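Local atomic coordinates of thioesterase domain-containing protein (PDB entry 3F1T), a protein that probably hydrolyses acyl-CoA thioesters as a hotdog-fold thioesterase, possibly acting on 1,4-dihydroxy-2-naphthoyl-CoA. Residues Y107-G118 with A130-R138. Sequence-based numbering, arbitrary orientation.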
loop_
_atom_site.group_PDB
_atom_site.type_symbol
_atom_site.label_atom_id
_atom_site.label_comp_id
_atom_site.label_asym_id
_atom_site.label_seq_id
_atom_site.Cartn_x
_atom_site.Cartn_y
_atom_site.Cartn_z
ATOM N N TYR B 107 -6.702 14.183 6.012
ATOM C CA TYR B 107 -7.493 14.558 4.843
ATOM C C TYR B 107 -8.908 13.963 4.871
ATOM O O TYR B 107 -9.805 14.439 4.162
ATOM C CB TYR B 107 -6.763 14.194 3.545
ATOM C CG TYR B 107 -6.609 12.709 3.310
ATOM C CD1 TYR B 107 -7.597 11.982 2.648
ATOM C CD2 TYR B 107 -5.461 12.037 3.704
ATOM C CE1 TYR B 107 -7.490 10.623 2.486
ATOM C CE2 TYR B 107 -5.309 10.676 3.463
ATOM C CZ TYR B 107 -6.295 9.997 2.787
ATOM O OH TYR B 107 -6.163 8.646 2.561
ATOM N N ARG B 108 -9.133 13.001 5.769
ATOM C CA ARG B 108 -10.485 12.514 6.028
ATOM C C ARG B 108 -10.652 12.005 7.450
ATOM O O ARG B 108 -9.777 11.305 7.986
ATOM C CB ARG B 108 -10.884 11.409 5.045
ATOM C CG ARG B 108 -12.384 11.103 5.090
ATOM C CD ARG B 108 -12.726 9.834 4.356
ATOM N NE ARG B 108 -12.399 9.936 2.936
ATOM C CZ ARG B 108 -11.388 9.296 2.366
ATOM N NH1 ARG B 108 -10.665 8.444 3.082
ATOM N NH2 ARG B 108 -11.168 9.430 1.064
ATOM N N VAL B 109 -11.784 12.367 8.047
ATOM C CA VAL B 109 -12.150 11.953 9.398
ATOM C C VAL B 109 -13.537 11.338 9.368
ATOM O O VAL B 109 -14.488 11.978 8.947
ATOM C CB VAL B 109 -12.177 13.151 10.364
ATOM C CG1 VAL B 109 -12.534 12.692 11.771
ATOM C CG2 VAL B 109 -10.819 13.863 10.359
ATOM N N THR B 110 -13.628 10.060 9.726
ATOM C CA THR B 110 -14.915 9.434 10.005
ATOM C C THR B 110 -15.086 9.264 11.520
ATOM O O THR B 110 -14.203 9.641 12.283
ATOM C CB THR B 110 -15.042 8.077 9.275
ATOM O OG1 THR B 110 -14.240 7.089 9.936
ATOM C CG2 THR B 110 -14.568 8.194 7.827
ATOM N N PRO B 111 -16.266 8.800 11.965
ATOM C CA PRO B 111 -16.482 8.650 13.393
ATOM C C PRO B 111 -15.418 7.829 14.134
ATOM O O PRO B 111 -15.090 8.156 15.279
ATOM C CB PRO B 111 -17.851 7.982 13.458
ATOM C CG PRO B 111 -18.563 8.548 12.289
ATOM C CD PRO B 111 -17.526 8.668 11.209
ATOM N N ASN B 112 -14.840 6.822 13.481
ATOM C CA ASN B 112 -13.839 5.975 14.143
ATOM C C ASN B 112 -12.488 5.834 13.438
ATOM O O ASN B 112 -11.580 5.181 13.950
ATOM C CB ASN B 112 -14.418 4.601 14.482
ATOM C CG ASN B 112 -15.470 4.670 15.579
ATOM O OD1 ASN B 112 -15.151 4.945 16.738
ATOM N ND2 ASN B 112 -16.737 4.566 15.199
ATOM N N VAL B 113 -12.323 6.499 12.300
ATOM C CA VAL B 113 -11.090 6.374 11.535
ATOM C C VAL B 113 -10.636 7.745 11.052
ATOM O O VAL B 113 -11.460 8.591 10.693
ATOM C CB VAL B 113 -11.277 5.449 10.315
ATOM C CG1 VAL B 113 -9.933 5.164 9.658
ATOM C CG2 VAL B 113 -11.976 4.160 10.710
ATOM N N ILE B 114 -9.336 8.002 11.154
ATOM C CA ILE B 114 -8.724 9.197 10.560
ATOM C C ILE B 114 -7.696 8.797 9.528
ATOM O O ILE B 114 -6.993 7.808 9.708
ATOM C CB ILE B 114 -8.024 10.062 11.615
ATOM C CG1 ILE B 114 -9.027 10.435 12.713
ATOM C CG2 ILE B 114 -7.416 11.305 10.966
ATOM C CD1 ILE B 114 -8.456 11.297 13.804
ATOM N N PHE B 115 -7.801 9.423 8.362
ATOM C CA PHE B 115 -6.926 9.154 7.228
ATOM C C PHE B 115 -6.004 10.350 7.018
ATOM O O PHE B 115 -6.442 11.502 7.025
ATOM C CB PHE B 115 -7.752 8.951 5.952
ATOM C CG PHE B 115 -8.645 7.732 5.985
ATOM C CD1 PHE B 115 -9.899 7.784 6.581
ATOM C CD2 PHE B 115 -8.225 6.531 5.426
ATOM C CE1 PHE B 115 -10.724 6.674 6.597
ATOM C CE2 PHE B 115 -9.053 5.415 5.432
ATOM C CZ PHE B 115 -10.309 5.498 6.019
ATOM N N THR B 116 -4.731 10.070 6.776
ATOM C CA THR B 116 -3.754 11.123 6.796
ATOM C C THR B 116 -2.677 10.875 5.742
ATOM O O THR B 116 -2.416 9.742 5.371
ATOM C CB THR B 116 -3.147 11.303 8.200
ATOM O OG1 THR B 116 -2.430 12.546 8.250
ATOM C CG2 THR B 116 -2.222 10.179 8.540
ATOM N N ARG B 117 -2.205 11.953 5.137
ATOM C CA ARG B 117 -1.198 11.865 4.111
ATOM C C ARG B 117 -0.062 12.810 4.481
ATOM O O ARG B 117 -0.301 13.927 4.945
ATOM C CB ARG B 117 -1.815 12.270 2.776
ATOM C CG ARG B 117 -0.908 12.052 1.590
ATOM C CD ARG B 117 -1.672 12.166 0.262
ATOM N NE ARG B 117 -0.784 11.871 -0.858
ATOM C CZ ARG B 117 -0.163 12.801 -1.585
ATOM N NH1 ARG B 117 -0.526 14.082 -1.481
ATOM N NH2 ARG B 117 0.721 12.434 -2.514
ATOM N N GLY B 118 1.158 12.431 4.127
ATOM C CA GLY B 118 2.328 13.259 4.402
ATOM C C GLY B 118 3.548 12.812 3.608
ATOM O O GLY B 118 3.436 12.051 2.641
ATOM N N ALA B 130 10.054 10.549 0.367
ATOM C CA ALA B 130 9.091 9.458 0.482
ATOM C C ALA B 130 7.694 10.033 0.665
ATOM O O ALA B 130 7.518 11.055 1.318
ATOM C CB ALA B 130 9.449 8.551 1.673
ATOM N N HIS B 131 6.706 9.371 0.067
ATOM C CA HIS B 131 5.299 9.675 0.300
ATOM C C HIS B 131 4.695 8.637 1.231
ATOM O O HIS B 131 5.020 7.452 1.143
ATOM C CB HIS B 131 4.546 9.685 -1.029
ATOM C CG HIS B 131 4.786 10.920 -1.845
ATOM N ND1 HIS B 131 5.713 10.960 -2.867
ATOM C CD2 HIS B 131 4.402 12.203 -1.641
ATOM C CE1 HIS B 131 5.815 12.195 -3.322
ATOM N NE2 HIS B 131 5.034 12.970 -2.592
ATOM N N VAL B 132 3.724 9.062 2.038
ATOM C CA VAL B 132 3.164 8.217 3.094
ATOM C C VAL B 132 1.675 8.481 3.197
ATOM O O VAL B 132 1.240 9.634 3.110
ATOM C CB VAL B 132 3.791 8.549 4.471
ATOM C CG1 VAL B 132 3.305 7.582 5.515
ATOM C CG2 VAL B 132 5.277 8.500 4.375
ATOM N N VAL B 133 0.898 7.416 3.383
ATOM C CA VAL B 133 -0.536 7.531 3.679
ATOM C C VAL B 133 -0.827 6.517 4.770
ATOM O O VAL B 133 -0.254 5.422 4.771
ATOM C CB VAL B 133 -1.389 7.196 2.431
ATOM C CG1 VAL B 133 -2.839 7.133 2.794
ATOM C CG2 VAL B 133 -1.164 8.234 1.335
ATOM N N GLY B 134 -1.562 6.940 5.789
ATOM C CA GLY B 134 -1.953 6.013 6.843
ATOM C C GLY B 134 -3.369 6.244 7.323
ATOM O O GLY B 134 -3.951 7.297 7.076
ATOM N N ALA B 135 -3.906 5.263 8.034
ATOM C CA ALA B 135 -5.244 5.357 8.606
ATOM C C ALA B 135 -5.139 4.966 10.059
ATOM O O ALA B 135 -4.355 4.087 10.417
ATOM C CB ALA B 135 -6.199 4.415 7.882
ATOM N N PHE B 136 -5.926 5.624 10.898
ATOM C CA PHE B 136 -5.746 5.537 12.328
ATOM C C PHE B 136 -7.087 5.341 13.001
ATOM O O PHE B 136 -8.088 5.938 12.603
ATOM C CB PHE B 136 -5.052 6.808 12.842
ATOM C CG PHE B 136 -3.610 6.902 12.435
ATOM C CD1 PHE B 136 -2.622 6.316 13.209
ATOM C CD2 PHE B 136 -3.259 7.455 11.214
ATOM C CE1 PHE B 136 -1.312 6.258 12.758
ATOM C CE2 PHE B 136 -1.961 7.401 10.756
ATOM C CZ PHE B 136 -0.980 6.823 11.537
HETATM N N MSE B 137 -7.087 4.588 14.090
HETATM C CA MSE B 137 -8.327 4.258 14.768
HETATM C C MSE B 137 -8.599 5.205 15.933
HETATM O O MSE B 137 -7.796 5.298 16.848
HETATM C CB MSE B 137 -8.244 2.830 15.280
HETATM C CG MSE B 137 -9.437 2.417 16.097
HETATM SE SE MSE B 137 -10.792 1.561 14.993
HETATM C CE MSE B 137 -10.427 -0.299 15.489
ATOM N N ARG B 138 -9.690 5.963 15.864
ATOM C CA ARG B 138 -10.188 6.659 17.044
ATOM C C ARG B 138 -10.773 5.655 18.016
ATOM O O ARG B 138 -11.863 5.126 17.787
ATOM C CB ARG B 138 -11.270 7.665 16.668
ATOM C CG ARG B 138 -10.773 8.783 15.797
ATOM C CD ARG B 138 -11.927 9.514 15.150
ATOM N NE ARG B 138 -12.610 10.381 16.101
ATOM C CZ ARG B 138 -13.499 11.307 15.763
ATOM N NH1 ARG B 138 -13.837 11.479 14.491
ATOM N NH2 ARG B 138 -14.071 12.043 16.702
#
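Strands 113-121 and 130-137 form the last hairpin of the chain in the antiparallel hotdog-fold sheet, with Ile114, Thr116 and Gly118 hydrogen-bonded opposite Phe136, Gly134 and Val132. Each of these pairs exchanges two backbone bonds; Ile114 N reaches Phe136 O over 2.8 Å, nearly straight at 165°. Between them, CA-H groups of the non-hydrogen-bonded pairs also approach carbonyls, as Ala135 CA does Ile114 O.

On the face carrying Ile114, Thr116 and Phe136, the methyl CG2 of Thr116 meets Phe136 CE2 at 3.6 Å. Gly134, directly across from Thr116, has no side chain, and a CB there would be crowded by Phe136 CE2, so glycine suits the place. With Thr116 OG1 anti to the backbone N (chi1 -166°), the methyl is put beside the ring while the hydroxyl bonds Ser70 OG. On the other face, the small Ala135 CB packs 3.8 Å from Phe115 CD2, and Val133 CG1 touches the ring edge of Tyr107 at OH. Val133 CG2 lies against the extended aliphatic chain of Arg117, at CG.

Beyond the last pair, Arg138 ties the hairpin to the turn 110-112. Its backbone N donates to Asn112 O from well above the carbonyl plane, and its CG and CD cross Ile114 CG1 at about a right angle. A bend at chi3 (75°) turns the guanidinium so that NH1 bonds Thr110 O at 2.9 Å, while Pro111 O sits over one face. Thr110 lies beside a bound magnesium ion.

The face with Phe136, Thr116 and Val132 packs on helix 56-70 through Cys67 and Met63, the central helix wrapped by the hotdog sheet. Strands 100-109 and 83-90 flank the hairpin, the former joined to Phe115 through a classic beta bulge at Tyr107 and Arg108.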